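Local coordinates for protein phenolic acid decarboxylase (Sedimentibacter hydroxybenzoicus, PDB 7AE5) that catalyses the reversible, non-oxidative decarboxylation of 4-hydroxybenzoate and 3,4-dihydroxybenzoate, using prenylated FMN and manganese, at residues 359-370 against 439-449; 349-359 against 381-392. All blocks are in the same frame, centred on the assembly; numbering follows the deposited sequence.

Both contacts belong to the mixed sheet of the C-terminal part of this UbiD-family enzyme, and they share Val359. Contact 2 joins the neighbouring parallel strands 352-357 and 384-388; helix 364-372 lies between them in sequence, which makes a beta-alpha-beta crossover. Contact 1 sets that helix and the loop before it against strand 434-441 and the residues after it; this strand in turn pairs with 384-388 through Ile440 N and Val385 O. Contact 2 is a buried ladder of backbone bonds flanked by aliphatic side chains. Contact 1 is buried at its helix, where a rubidium ion sits on the Asp441-Thr443 turn, but grades into an outer loop of glycines, water and exposed prolines.

Contact 1 (359-370 against 439-449); sequences VRYGGYAKGVAF and IIDATTPVPPE. With RB (rubidium ion), chain Q.
Asp441 OD1, packed against Ala365 CB at a close 3.1 Å, accepts from the backbone N of Thr443, whose hydroxyl also lies very near, though at a doubtfully short distance. The bond from Thr443 N makes an Asx turn beside helix 364-372, which packs on the sheet nearly antiparallel to strand 434-441. Asp441 has its CG opposite the backbone N (chi1 173°), which carries the carboxylate toward the helix, while its backbone O holds the rubidium ion at 2.5 Å together with Thr443 O. Asp413 and Arg407 help complete the ion's shell, as does a water that donates to Asp441 OD2. Putting an alanine at Asp441 would probably leave Thr443 N and that water without their acceptor and free the turn that presents these carbonyls to the ion. The small methyl of Ala365 lets the carboxylate come close. The Lys366 side chain crosses that of Asp441 at about a right angle, CE nearest CB, and its NZ goes on to Glu418 O of the second subunit. Further back, Ile439 divides its branches, CG2 on Ala369 CB (3.6 Å) and CD1 on Phe370 CE1. Toward the surface, a water accepts from Gly363 N and Val446 N and donates to Glu449 OE1. Gly362 N gives a bent bond (140°) to Pro447 O at 3.0 Å; a CB on this glycine would clash with Pro448 CD, and Val446 CG2 already sits 3.4 Å from Gly362 N.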
loop_
_atom_site.group_PDB
_atom_site.type_symbol
_atom_site.label_atom_id
_atom_site.label_comp_id
_atom_site.label_asym_id
_atom_site.label_seq_id
_atom_site.Cartn_x
_atom_site.Cartn_y
_atom_site.Cartn_z
ATOM N N VAL C 359 23.614 -12.192 -8.060
ATOM C CA VAL C 359 22.880 -11.019 -8.519
ATOM C C VAL C 359 23.705 -10.354 -9.616
ATOM O O VAL C 359 24.758 -9.770 -9.346
ATOM C CB VAL C 359 22.585 -10.051 -7.366
ATOM C CG1 VAL C 359 21.694 -8.912 -7.837
ATOM C CG2 VAL C 359 21.929 -10.791 -6.210
ATOM N N ARG C 360 23.232 -10.455 -10.861
ATOM C CA ARG C 360 23.942 -9.858 -11.988
ATOM C C ARG C 360 24.066 -8.349 -11.822
ATOM O O ARG C 360 25.171 -7.795 -11.824
ATOM C CB ARG C 360 23.225 -10.196 -13.296
ATOM C CG ARG C 360 24.154 -10.510 -14.450
ATOM C CD ARG C 360 23.435 -10.403 -15.784
ATOM N NE ARG C 360 22.551 -11.540 -16.009
ATOM C CZ ARG C 360 21.640 -11.604 -16.969
ATOM N NH1 ARG C 360 21.497 -10.630 -17.853
ATOM N NH2 ARG C 360 20.855 -12.676 -17.049
ATOM N N TYR C 361 22.933 -7.666 -11.685
ATOM C CA TYR C 361 22.909 -6.228 -11.476
ATOM C C TYR C 361 21.780 -5.895 -10.511
ATOM O O TYR C 361 20.985 -6.760 -10.133
ATOM C CB TYR C 361 22.757 -5.470 -12.804
ATOM C CG TYR C 361 21.763 -6.083 -13.772
ATOM C CD1 TYR C 361 20.431 -6.265 -13.417
ATOM C CD2 TYR C 361 22.161 -6.480 -15.043
ATOM C CE1 TYR C 361 19.524 -6.822 -14.300
ATOM C CE2 TYR C 361 21.260 -7.039 -15.934
ATOM C CZ TYR C 361 19.944 -7.207 -15.557
ATOM O OH TYR C 361 19.045 -7.762 -16.438
ATOM N N GLY C 362 21.723 -4.631 -10.101
ATOM C CA GLY C 362 20.741 -4.183 -9.130
ATOM C C GLY C 362 19.313 -4.573 -9.456
ATOM O O GLY C 362 18.817 -4.286 -10.548
ATOM N N GLY C 363 18.647 -5.237 -8.512
ATOM C CA GLY C 363 17.282 -5.678 -8.696
ATOM C C GLY C 363 17.124 -7.024 -9.367
ATOM O O GLY C 363 15.986 -7.485 -9.532
ATOM N N TYR C 364 18.228 -7.676 -9.742
ATOM C CA TYR C 364 18.156 -8.933 -10.484
ATOM C C TYR C 364 17.445 -10.027 -9.697
ATOM O O TYR C 364 16.872 -10.945 -10.295
ATOM C CB TYR C 364 19.569 -9.380 -10.859
ATOM C CG TYR C 364 19.659 -10.640 -11.687
ATOM C CD1 TYR C 364 19.283 -10.647 -13.025
ATOM C CD2 TYR C 364 20.152 -11.817 -11.138
ATOM C CE1 TYR C 364 19.380 -11.798 -13.788
ATOM C CE2 TYR C 364 20.253 -12.971 -11.891
ATOM C CZ TYR C 364 19.866 -12.955 -13.214
ATOM O OH TYR C 364 19.966 -14.104 -13.965
ATOM N N ALA C 365 17.467 -9.948 -8.364
ATOM C CA ALA C 365 16.847 -10.989 -7.551
ATOM C C ALA C 365 15.338 -11.042 -7.747
ATOM O O ALA C 365 14.744 -12.124 -7.684
ATOM C CB ALA C 365 17.180 -10.772 -6.078
ATOM N N LYS C 366 14.698 -9.894 -7.974
ATOM C CA LYS C 366 13.270 -9.911 -8.263
ATOM C C LYS C 366 13.000 -10.399 -9.679
ATOM O O LYS C 366 11.948 -10.993 -9.939
ATOM C CB LYS C 366 12.669 -8.524 -8.041
ATOM C CG LYS C 366 12.766 -8.059 -6.600
ATOM C CD LYS C 366 11.652 -7.102 -6.230
ATOM C CE LYS C 366 11.691 -6.789 -4.739
ATOM N NZ LYS C 366 10.928 -5.554 -4.389
ATOM N N GLY C 367 13.932 -10.165 -10.601
ATOM C CA GLY C 367 13.795 -10.742 -11.925
ATOM C C GLY C 367 13.809 -12.258 -11.891
ATOM O O GLY C 367 13.043 -12.912 -12.602
ATOM N N VAL C 368 14.676 -12.834 -11.055
ATOM C CA VAL C 368 14.713 -14.285 -10.898
ATOM C C VAL C 368 13.381 -14.794 -10.363
ATOM O O VAL C 368 12.874 -15.834 -10.802
ATOM C CB VAL C 368 15.884 -14.693 -9.985
ATOM C CG1 VAL C 368 15.774 -16.157 -9.595
ATOM C CG2 VAL C 368 17.209 -14.418 -10.672
ATOM N N ALA C 369 12.793 -14.067 -9.409
ATOM C CA ALA C 369 11.483 -14.446 -8.894
ATOM C C ALA C 369 10.413 -14.333 -9.973
ATOM O O ALA C 369 9.543 -15.205 -10.086
ATOM C CB ALA C 369 11.123 -13.580 -7.688
ATOM N N PHE C 370 10.459 -13.262 -10.773
ATOM C CA PHE C 370 9.525 -13.126 -11.887
ATOM C C PHE C 370 9.598 -14.330 -12.817
ATOM O O PHE C 370 8.571 -14.793 -13.328
ATOM C CB PHE C 370 9.809 -11.845 -12.675
ATOM C CG PHE C 370 9.490 -10.578 -11.928
ATOM C CD1 PHE C 370 8.537 -10.566 -10.924
ATOM C CD2 PHE C 370 10.135 -9.394 -12.248
ATOM C CE1 PHE C 370 8.241 -9.399 -10.244
ATOM C CE2 PHE C 370 9.845 -8.223 -11.572
ATOM C CZ PHE C 370 8.895 -8.225 -10.569
ATOM N N ILE C 439 6.966 -11.726 -2.928
ATOM C CA ILE C 439 8.367 -11.844 -3.310
ATOM C C ILE C 439 9.205 -11.151 -2.248
ATOM O O ILE C 439 8.933 -9.999 -1.890
ATOM C CB ILE C 439 8.628 -11.231 -4.697
ATOM C CG1 ILE C 439 7.757 -11.901 -5.759
ATOM C CG2 ILE C 439 10.099 -11.338 -5.062
ATOM C CD1 ILE C 439 7.849 -11.229 -7.113
ATOM N N ILE C 440 10.221 -11.847 -1.745
ATOM C CA ILE C 440 11.105 -11.319 -0.712
ATOM C C ILE C 440 12.524 -11.335 -1.258
ATOM O O ILE C 440 13.067 -12.405 -1.562
ATOM C CB ILE C 440 11.008 -12.124 0.593
ATOM C CG1 ILE C 440 9.570 -12.126 1.112
ATOM C CG2 ILE C 440 11.942 -11.552 1.646
ATOM C CD1 ILE C 440 9.374 -12.979 2.340
ATOM N N ASP C 441 13.128 -10.152 -1.379
ATOM C CA ASP C 441 14.480 -10.017 -1.917
ATOM C C ASP C 441 15.470 -9.936 -0.755
ATOM O O ASP C 441 15.912 -8.860 -0.338
ATOM C CB ASP C 441 14.569 -8.801 -2.840
ATOM C CG ASP C 441 15.989 -8.515 -3.296
ATOM O OD1 ASP C 441 16.815 -9.452 -3.289
ATOM O OD2 ASP C 441 16.277 -7.358 -3.672
ATOM N N ALA C 442 15.839 -11.117 -0.245
ATOM C CA ALA C 442 16.818 -11.259 0.828
ATOM C C ALA C 442 18.254 -11.232 0.318
ATOM O O ALA C 442 19.131 -11.866 0.918
ATOM C CB ALA C 442 16.561 -12.546 1.615
ATOM N N THR C 443 18.517 -10.523 -0.774
ATOM C CA THR C 443 19.865 -10.433 -1.311
ATOM C C THR C 443 20.507 -9.091 -0.976
ATOM O O THR C 443 19.829 -8.094 -0.670
ATOM C CB THR C 443 19.879 -10.647 -2.829
ATOM O OG1 THR C 443 19.261 -9.530 -3.481
ATOM C CG2 THR C 443 19.149 -11.929 -3.194
ATOM N N THR C 444 21.844 -9.108 -1.030
ATOM C CA THR C 444 22.669 -7.928 -0.811
ATOM C C THR C 444 22.597 -7.014 -2.028
ATOM O O THR C 444 22.748 -7.488 -3.159
ATOM C CB THR C 444 24.122 -8.347 -0.569
ATOM O OG1 THR C 444 24.185 -9.299 0.501
ATOM C CG2 THR C 444 24.984 -7.145 -0.233
ATOM N N PRO C 445 22.372 -5.714 -1.845
ATOM C CA PRO C 445 22.312 -4.809 -2.998
ATOM C C PRO C 445 23.621 -4.794 -3.774
ATOM O O PRO C 445 24.711 -4.802 -3.198
ATOM C CB PRO C 445 22.024 -3.443 -2.363
ATOM C CG PRO C 445 21.402 -3.761 -1.038
ATOM C CD PRO C 445 22.044 -5.033 -0.580
ATOM N N VAL C 446 23.501 -4.786 -5.094
ATOM C CA VAL C 446 24.639 -4.583 -5.985
ATOM C C VAL C 446 24.326 -3.369 -6.847
ATOM O O VAL C 446 23.151 -2.997 -7.011
ATOM C CB VAL C 446 24.936 -5.840 -6.838
ATOM C CG1 VAL C 446 24.977 -7.085 -5.969
ATOM C CG2 VAL C 446 23.909 -5.993 -7.937
ATOM N N PRO C 447 25.348 -2.704 -7.383
ATOM C CA PRO C 447 25.111 -1.546 -8.256
ATOM C C PRO C 447 24.145 -1.889 -9.375
ATOM O O PRO C 447 24.206 -2.990 -9.943
ATOM C CB PRO C 447 26.509 -1.231 -8.806
ATOM C CG PRO C 447 27.430 -1.669 -7.722
ATOM C CD PRO C 447 26.776 -2.857 -7.047
ATOM N N PRO C 448 23.240 -0.964 -9.736
ATOM C CA PRO C 448 23.183 0.398 -9.197
ATOM C C PRO C 448 22.260 0.611 -7.990
ATOM O O PRO C 448 21.864 1.753 -7.761
ATOM C CB PRO C 448 22.665 1.199 -10.387
ATOM C CG PRO C 448 21.723 0.248 -11.059
ATOM C CD PRO C 448 22.283 -1.146 -10.843
ATOM N N GLU C 449 21.919 -0.432 -7.240
ATOM C CA GLU C 449 21.107 -0.235 -6.043
ATOM C C GLU C 449 21.983 0.296 -4.915
ATOM O O GLU C 449 22.995 -0.332 -4.586
ATOM C CB GLU C 449 20.427 -1.527 -5.605
ATOM C CG GLU C 449 19.486 -1.318 -4.419
ATOM C CD GLU C 449 18.937 -2.612 -3.845
ATOM O OE1 GLU C 449 18.919 -3.632 -4.565
ATOM O OE2 GLU C 449 18.515 -2.603 -2.668
HETATM RB RB RB Q . 17.620 -7.102 -0.241
HETATM O O HOH W 1 20.451 -5.268 -6.053
HETATM O O HOH W 2 18.541 -7.830 -6.403
HETATM O O HOH W 3 18.124 -6.111 -2.427
#

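Contact 2 (349-359 against 381-392); sequences HGIGVIISTKV and YSKIVIVVDEFV
Tyr381 crosses His349 at a slant, meeting its carbonyl near the root and its imidazole at the tip. Its CB and CG skirt His349 O, and CD2 comes within 3.4 Å of that oxygen; CE2 then lies 3.9 Å from His349 ND1, and OH shares a water with the same nitrogen, the water standing in the imidazole plane. The two rings are inclined at 59°, and Ile351 CG1 meets the tyrosine ring at its edge. His377 stacks on Tyr381, whose side chain is about 8 Å from that of the predicted manganese ligand His185. A tyrosine suits this place because it offers both a broad apolar ring and a hydroxyl for the water.

Ser382 OG, opposite its own carbonyl carbon (chi1 -72°), is turned to donate to Gly350 O at 2.8 Å; Gly350 has a positive phi, easily adopted by glycine. Ile351 O accepts twice, from Lys383 N in its carbonyl plane and from Ile384 N almost straight on (174° at the hydrogen). The parallel ladder then alternates from Val353 N with Ile384 O to Thr357 N with Val388 O. Beta-branched residues, favoured in strands, fill both faces: Ile354 and Ile386 lie side by side on one, while Ile355 CD1 reaches Val385 CG1 (3.9 Å) on the other. At the far end a water joins Ser356 OG to Glu390 O and Val392 O. Main-chain bonds thus set the register, while apolar side chains pack the faces.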
loop_
_atom_site.group_PDB
_atom_site.type_symbol
_atom_site.label_atom_id
_atom_site.label_comp_id
_atom_site.label_asym_id
_atom_site.label_seq_id
_atom_site.Cartn_x
_atom_site.Cartn_y
_atom_site.Cartn_z
ATOM N N HIS C 349 4.425 -28.665 -1.984
ATOM C CA HIS C 349 4.500 -28.795 -3.440
ATOM C C HIS C 349 4.898 -27.481 -4.104
ATOM O O HIS C 349 4.324 -27.070 -5.112
ATOM C CB HIS C 349 3.186 -29.313 -4.022
ATOM C CG HIS C 349 3.362 -30.130 -5.264
ATOM N ND1 HIS C 349 2.312 -30.762 -5.895
ATOM C CD2 HIS C 349 4.468 -30.424 -5.989
ATOM C CE1 HIS C 349 2.764 -31.408 -6.956
ATOM N NE2 HIS C 349 4.068 -31.217 -7.036
ATOM N N GLY C 350 5.887 -26.808 -3.524
ATOM C CA GLY C 350 6.431 -25.623 -4.150
ATOM C C GLY C 350 5.635 -24.353 -3.960
ATOM O O GLY C 350 5.867 -23.384 -4.687
ATOM N N ILE C 351 4.692 -24.323 -3.015
ATOM C CA ILE C 351 4.038 -23.056 -2.708
ATOM C C ILE C 351 5.028 -22.103 -2.048
ATOM O O ILE C 351 4.965 -20.886 -2.255
ATOM C CB ILE C 351 2.784 -23.285 -1.843
ATOM C CG1 ILE C 351 1.731 -24.052 -2.645
ATOM C CG2 ILE C 351 2.198 -21.963 -1.373
ATOM C CD1 ILE C 351 0.565 -24.544 -1.820
ATOM N N GLY C 352 5.968 -22.634 -1.271
ATOM C CA GLY C 352 7.083 -21.864 -0.744
ATOM C C GLY C 352 8.361 -22.230 -1.482
ATOM O O GLY C 352 8.692 -23.410 -1.621
ATOM N N VAL C 353 9.065 -21.205 -1.962
ATOM C CA VAL C 353 10.248 -21.391 -2.799
ATOM C C VAL C 353 11.354 -20.470 -2.306
ATOM O O VAL C 353 11.113 -19.288 -2.043
ATOM C CB VAL C 353 9.950 -21.116 -4.288
ATOM C CG1 VAL C 353 11.193 -21.345 -5.134
ATOM C CG2 VAL C 353 8.808 -21.991 -4.778
ATOM N N ILE C 354 12.564 -21.009 -2.185
ATOM C CA ILE C 354 13.753 -20.233 -1.858
ATOM C C ILE C 354 14.773 -20.454 -2.964
ATOM O O ILE C 354 15.184 -21.594 -3.217
ATOM C CB ILE C 354 14.337 -20.617 -0.489
ATOM C CG1 ILE C 354 13.222 -20.735 0.550
ATOM C CG2 ILE C 354 15.379 -19.598 -0.048
ATOM C CD1 ILE C 354 13.699 -21.204 1.893
ATOM N N ILE C 355 15.176 -19.371 -3.624
ATOM C CA ILE C 355 16.143 -19.416 -4.715
ATOM C C ILE C 355 17.421 -18.732 -4.259
ATOM O O ILE C 355 17.387 -17.590 -3.787
ATOM C CB ILE C 355 15.603 -18.739 -5.987
ATOM C CG1 ILE C 355 14.251 -19.325 -6.386
ATOM C CG2 ILE C 355 16.604 -18.867 -7.127
ATOM C CD1 ILE C 355 13.416 -18.382 -7.227
ATOM N N SER C 356 18.546 -19.424 -4.405
ATOM C CA SER C 356 19.856 -18.807 -4.257
ATOM C C SER C 356 20.399 -18.469 -5.636
ATOM O O SER C 356 20.314 -19.277 -6.564
ATOM C CB SER C 356 20.832 -19.723 -3.514
ATOM O OG SER C 356 21.199 -20.842 -4.300
ATOM N N THR C 357 20.949 -17.268 -5.768
ATOM C CA THR C 357 21.424 -16.825 -7.067
ATOM C C THR C 357 22.531 -15.802 -6.876
ATOM O O THR C 357 22.637 -15.155 -5.831
ATOM C CB THR C 357 20.286 -16.227 -7.901
ATOM O OG1 THR C 357 20.757 -15.939 -9.224
ATOM C CG2 THR C 357 19.780 -14.950 -7.253
ATOM N N LYS C 358 23.363 -15.679 -7.905
ATOM C CA LYS C 358 24.251 -14.534 -8.021
ATOM C C LYS C 358 23.472 -13.379 -8.636
ATOM O O LYS C 358 22.732 -13.568 -9.606
ATOM C CB LYS C 358 25.470 -14.881 -8.874
ATOM C CG LYS C 358 26.636 -13.919 -8.705
ATOM C CD LYS C 358 26.930 -13.159 -9.989
ATOM C CE LYS C 358 28.106 -12.213 -9.804
ATOM N NZ LYS C 358 29.361 -12.945 -9.477
ATOM N N VAL C 359 23.614 -12.192 -8.060
ATOM C CA VAL C 359 22.880 -11.019 -8.519
ATOM C C VAL C 359 23.705 -10.354 -9.616
ATOM O O VAL C 359 24.758 -9.770 -9.346
ATOM C CB VAL C 359 22.585 -10.051 -7.366
ATOM C CG1 VAL C 359 21.694 -8.912 -7.837
ATOM C CG2 VAL C 359 21.929 -10.791 -6.210
ATOM N N TYR C 381 1.396 -22.264 -8.459
ATOM C CA TYR C 381 1.677 -22.843 -7.148
ATOM C C TYR C 381 2.420 -21.887 -6.220
ATOM O O TYR C 381 2.037 -21.720 -5.057
ATOM C CB TYR C 381 2.498 -24.129 -7.300
ATOM C CG TYR C 381 1.688 -25.382 -7.529
ATOM C CD1 TYR C 381 1.331 -25.776 -8.813
ATOM C CD2 TYR C 381 1.291 -26.177 -6.463
ATOM C CE1 TYR C 381 0.597 -26.927 -9.027
ATOM C CE2 TYR C 381 0.557 -27.328 -6.668
ATOM C CZ TYR C 381 0.214 -27.698 -7.951
ATOM O OH TYR C 381 -0.519 -28.844 -8.159
ATOM N N SER C 382 3.482 -21.262 -6.715
ATOM C CA SER C 382 4.460 -20.596 -5.863
ATOM C C SER C 382 3.886 -19.281 -5.351
ATOM O O SER C 382 3.708 -18.333 -6.122
ATOM C CB SER C 382 5.751 -20.372 -6.641
ATOM O OG SER C 382 6.431 -21.601 -6.827
ATOM N N LYS C 383 3.603 -19.220 -4.052
ATOM C CA LYS C 383 3.040 -18.027 -3.430
ATOM C C LYS C 383 4.081 -17.196 -2.691
ATOM O O LYS C 383 4.037 -15.962 -2.752
ATOM C CB LYS C 383 1.917 -18.415 -2.463
ATOM C CG LYS C 383 1.250 -17.233 -1.785
ATOM C CD LYS C 383 0.104 -17.677 -0.893
ATOM C CE LYS C 383 0.595 -18.570 0.235
ATOM N NZ LYS C 383 -0.521 -19.073 1.082
ATOM N N ILE C 384 5.021 -17.835 -2.003
ATOM C CA ILE C 384 6.047 -17.142 -1.234
ATOM C C ILE C 384 7.399 -17.485 -1.838
ATOM O O ILE C 384 7.812 -18.652 -1.825
ATOM C CB ILE C 384 5.994 -17.515 0.255
ATOM C CG1 ILE C 384 4.616 -17.178 0.826
ATOM C CG2 ILE C 384 7.088 -16.784 1.022
ATOM C CD1 ILE C 384 4.411 -17.629 2.253
ATOM N N VAL C 385 8.085 -16.476 -2.365
ATOM C CA VAL C 385 9.349 -16.655 -3.069
ATOM C C VAL C 385 10.408 -15.812 -2.373
ATOM O O VAL C 385 10.312 -14.578 -2.353
ATOM C CB VAL C 385 9.233 -16.271 -4.552
ATOM C CG1 VAL C 385 10.556 -16.506 -5.267
ATOM C CG2 VAL C 385 8.112 -17.053 -5.215
ATOM N N ILE C 386 11.417 -16.476 -1.816
ATOM C CA ILE C 386 12.536 -15.823 -1.147
ATOM C C ILE C 386 13.778 -16.029 -1.999
ATOM O O ILE C 386 14.087 -17.160 -2.392
ATOM C CB ILE C 386 12.748 -16.378 0.272
ATOM C CG1 ILE C 386 11.451 -16.300 1.079
ATOM C CG2 ILE C 386 13.873 -15.631 0.975
ATOM C CD1 ILE C 386 11.456 -17.159 2.320
ATOM N N VAL C 387 14.490 -14.942 -2.285
ATOM C CA VAL C 387 15.722 -14.985 -3.064
ATOM C C VAL C 387 16.881 -14.610 -2.153
ATOM O O VAL C 387 16.843 -13.571 -1.485
ATOM C CB VAL C 387 15.659 -14.054 -4.286
ATOM C CG1 VAL C 387 16.864 -14.286 -5.179
ATOM C CG2 VAL C 387 14.368 -14.281 -5.058
ATOM N N VAL C 388 17.909 -15.457 -2.128
ATOM C CA VAL C 388 19.084 -15.250 -1.297
ATOM C C VAL C 388 20.321 -15.251 -2.192
ATOM O O VAL C 388 20.267 -15.611 -3.369
ATOM C CB VAL C 388 19.207 -16.314 -0.189
ATOM C CG1 VAL C 388 17.973 -16.295 0.708
ATOM C CG2 VAL C 388 19.401 -17.692 -0.804
ATOM N N ASP C 389 21.447 -14.844 -1.609
ATOM C CA ASP C 389 22.678 -14.716 -2.373
ATOM C C ASP C 389 23.269 -16.089 -2.690
ATOM O O ASP C 389 22.807 -17.130 -2.213
ATOM C CB ASP C 389 23.700 -13.868 -1.618
ATOM C CG ASP C 389 23.307 -12.408 -1.544
ATOM O OD1 ASP C 389 23.029 -11.816 -2.610
ATOM O OD2 ASP C 389 23.287 -11.850 -0.425
ATOM N N GLU C 390 24.329 -16.069 -3.502
ATOM C CA GLU C 390 24.897 -17.303 -4.033
ATOM C C GLU C 390 25.541 -18.154 -2.947
ATOM O O GLU C 390 25.559 -19.385 -3.058
ATOM C CB GLU C 390 25.910 -16.973 -5.131
ATOM C CG GLU C 390 27.164 -16.260 -4.638
ATOM C CD GLU C 390 27.026 -14.745 -4.644
ATOM O OE1 GLU C 390 25.885 -14.248 -4.766
ATOM O OE2 GLU C 390 28.060 -14.052 -4.522
ATOM N N PHE C 391 26.062 -17.532 -1.893
ATOM C CA PHE C 391 26.752 -18.265 -0.841
ATOM C C PHE C 391 25.814 -18.801 0.232
ATOM O O PHE C 391 26.261 -19.554 1.103
ATOM C CB PHE C 391 27.819 -17.377 -0.185
ATOM C CG PHE C 391 27.287 -16.071 0.329
ATOM C CD1 PHE C 391 27.217 -14.964 -0.498
ATOM C CD2 PHE C 391 26.851 -15.953 1.639
ATOM C CE1 PHE C 391 26.726 -13.762 -0.029
ATOM C CE2 PHE C 391 26.355 -14.754 2.112
ATOM C CZ PHE C 391 26.288 -13.659 1.275
ATOM N N VAL C 392 24.538 -18.438 0.194
ATOM C CA VAL C 392 23.569 -18.899 1.181
ATOM C C VAL C 392 22.950 -20.199 0.692
ATOM O O VAL C 392 22.422 -20.267 -0.425
ATOM C CB VAL C 392 22.486 -17.836 1.430
ATOM C CG1 VAL C 392 21.302 -18.449 2.168
ATOM C CG2 VAL C 392 23.061 -16.670 2.213
HETATM O O HOH W 4 -0.470 -30.847 -5.991
HETATM O O HOH W 5 23.598 -21.094 -2.627
HETATM O O HOH W 6 25.414 -11.596 -5.715
#